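Local coordinates for protein N-acetylglucosamine-6-phosphate deacetylase (Mycobacterium smegmatis, PDB 6FV4) that probably removes the acetyl group from N-acetylglucosamine-6-phosphate, as a metal-dependent hydrolase of the amidohydrolase superfamily, at residues 263-266 / 267-271. The protein carries 1 engineered substitution. Numbering follows the deposited sequence.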
loop_
_atom_site.group_PDB
_atom_site.type_symbol
_atom_site.label_atom_id
_atom_site.label_comp_id
_atom_site.label_asym_id
_atom_site.label_seq_id
_atom_site.Cartn_x
_atom_site.Cartn_y
_atom_site.Cartn_z
ATOM N N PRO B 263 -7.324 -8.615 -7.684
ATOM C CA PRO B 263 -6.073 -8.292 -8.406
ATOM C C PRO B 263 -5.481 -6.932 -8.053
ATOM O O PRO B 263 -4.251 -6.796 -8.011
ATOM C CB PRO B 263 -6.506 -8.351 -9.874
ATOM C CG PRO B 263 -7.618 -9.400 -9.869
ATOM C CD PRO B 263 -8.346 -9.212 -8.563
ATOM N N ALA B 264 -6.320 -5.918 -7.800
ATOM C CA ALA B 264 -5.796 -4.587 -7.471
ATOM C C ALA B 264 -5.166 -4.553 -6.080
ATOM O O ALA B 264 -4.273 -3.734 -5.822
ATOM C CB ALA B 264 -6.899 -3.531 -7.582
ATOM N N ILE B 265 -5.600 -5.431 -5.180
ATOM C CA ILE B 265 -4.916 -5.572 -3.897
ATOM C C ILE B 265 -3.513 -6.123 -4.102
ATOM O O ILE B 265 -2.558 -5.674 -3.456
ATOM C CB ILE B 265 -5.721 -6.460 -2.933
ATOM C CG1 ILE B 265 -7.071 -5.813 -2.602
ATOM C CG2 ILE B 265 -4.941 -6.687 -1.645
ATOM C CD1 ILE B 265 -6.943 -4.542 -1.776
ATOM N N TYR B 266 -3.365 -7.101 -5.005
ATOM C CA TYR B 266 -2.040 -7.641 -5.309
ATOM C C TYR B 266 -1.135 -6.568 -5.917
ATOM O O TYR B 266 0.070 -6.517 -5.630
ATOM C CB TYR B 266 -2.174 -8.836 -6.255
ATOM C CG TYR B 266 -0.929 -9.123 -7.065
ATOM C CD1 TYR B 266 0.180 -9.740 -6.478
ATOM C CD2 TYR B 266 -0.859 -8.788 -8.412
ATOM C CE1 TYR B 266 1.332 -9.992 -7.215
ATOM C CE2 TYR B 266 0.285 -9.037 -9.159
ATOM C CZ TYR B 266 1.376 -9.647 -8.554
ATOM O OH TYR B 266 2.518 -9.904 -9.278
ATOM N N ARG B 267 -1.697 -5.721 -6.780
ATOM C CA ARG B 267 -0.947 -4.593 -7.339
ATOM C C ARG B 267 -0.572 -3.586 -6.261
ATOM O O ARG B 267 0.565 -3.104 -6.214
ATOM C CB ARG B 267 -1.777 -3.899 -8.426
ATOM C CG ARG B 267 -1.483 -4.326 -9.834
ATOM C CD ARG B 267 -2.017 -3.301 -10.866
ATOM N NE ARG B 267 -3.410 -2.895 -10.628
ATOM C CZ ARG B 267 -4.480 -3.598 -10.992
ATOM N NH1 ARG B 267 -4.340 -4.774 -11.598
ATOM N NH2 ARG B 267 -5.701 -3.133 -10.741
ATOM N N HIS B 268 -1.542 -3.201 -5.432
ATOM C CA HIS B 268 -1.288 -2.293 -4.314
ATOM C C HIS B 268 -0.142 -2.779 -3.429
ATOM O O HIS B 268 0.761 -2.011 -3.070
ATOM C CB HIS B 268 -2.571 -2.165 -3.490
ATOM C CG HIS B 268 -2.454 -1.248 -2.312
ATOM N ND1 HIS B 268 -2.410 0.126 -2.438
ATOM C CD2 HIS B 268 -2.387 -1.507 -0.987
ATOM C CE1 HIS B 268 -2.315 0.671 -1.237
ATOM N NE2 HIS B 268 -2.300 -0.300 -0.338
ATOM N N ILE B 269 -0.179 -4.052 -3.039
ATOM C CA ILE B 269 0.857 -4.565 -2.147
ATOM C C ILE B 269 2.194 -4.633 -2.873
ATOM O O ILE B 269 3.236 -4.258 -2.319
ATOM C CB ILE B 269 0.436 -5.926 -1.557
ATOM C CG1 ILE B 269 -0.775 -5.741 -0.638
ATOM C CG2 ILE B 269 1.602 -6.567 -0.756
ATOM C CD1 ILE B 269 -0.573 -4.699 0.476
ATOM N N THR B 270 2.196 -5.097 -4.123
ATOM C CA THR B 270 3.441 -5.095 -4.880
ATOM C C THR B 270 4.010 -3.688 -4.970
ATOM O O THR B 270 5.210 -3.486 -4.764
ATOM C CB THR B 270 3.223 -5.661 -6.280
ATOM O OG1 THR B 270 2.723 -6.999 -6.191
ATOM C CG2 THR B 270 4.525 -5.652 -7.056
ATOM N N GLN B 271 3.145 -2.703 -5.259
ATOM C CA GLN B 271 3.552 -1.301 -5.304
ATOM C C GLN B 271 4.119 -0.857 -3.956
ATOM O O GLN B 271 5.117 -0.129 -3.905
ATOM C CB GLN B 271 2.338 -0.451 -5.744
ATOM C CG GLN B 271 2.548 1.028 -5.954
ATOM C CD GLN B 271 1.271 1.760 -6.448
ATOM O OE1 GLN B 271 0.165 1.188 -6.495
ATOM N NE2 GLN B 271 1.434 3.025 -6.824
#
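The first two turns of helix 263-273, which links strands 251-255 and 278-281 in a beta-alpha-beta unit of the amidohydrolase barrel, are joined by successive backbone N-H to C=O hydrogen bonds, i+4 to i, from Arg267, His268, Ile269 and Thr270 to Pro263, Ala264, Ile265 and Tyr266. The last of these carbonyls has two donors: Thr270 N lies 3.0 Å from Tyr266 O, and Thr270 OG1 gives its proton to the same Tyr266 O over 2.8 Å, the two arriving from opposite faces of the carbonyl plane. The threonine hydroxyl is put there by chi1 of -59°, which sets OG1 beside its own backbone N and lets it turn back one helical turn. The same OG1 hangs over one face of the Tyr266 ring, toward its rim, 3.5 Å from Tyr266 CE1. The phenol runs on to Gln349, where Tyr266 OH is hydrogen-bonded to the amide oxygen. On the inner side of the helix, Ile265 CG2 and Ile269 CG1 make a loose apolar contact of 4.4 Å; both side chains pack on Phe227, and Ile269 also covers Val252 and Met254 of strand 251-255.

Another flank faces the second subunit. There His268 NE2 is hydrogen-bonded to the same atom of His268 of the second subunit. Arg267 folds back along the first turn, its chain bent at chi3 (-48°), while NE forms a salt bridge with Glu246 of the second subunit and NH1 is hydrogen-bonded to the carbonyl oxygen of His334 in its own chain. This return brings one face of the guanidinium, near its rim, against Ala264 CA, which lies 3.6 Å above the plane, and carries Arg267 NH2 to 3.4 Å from Ala264 CB.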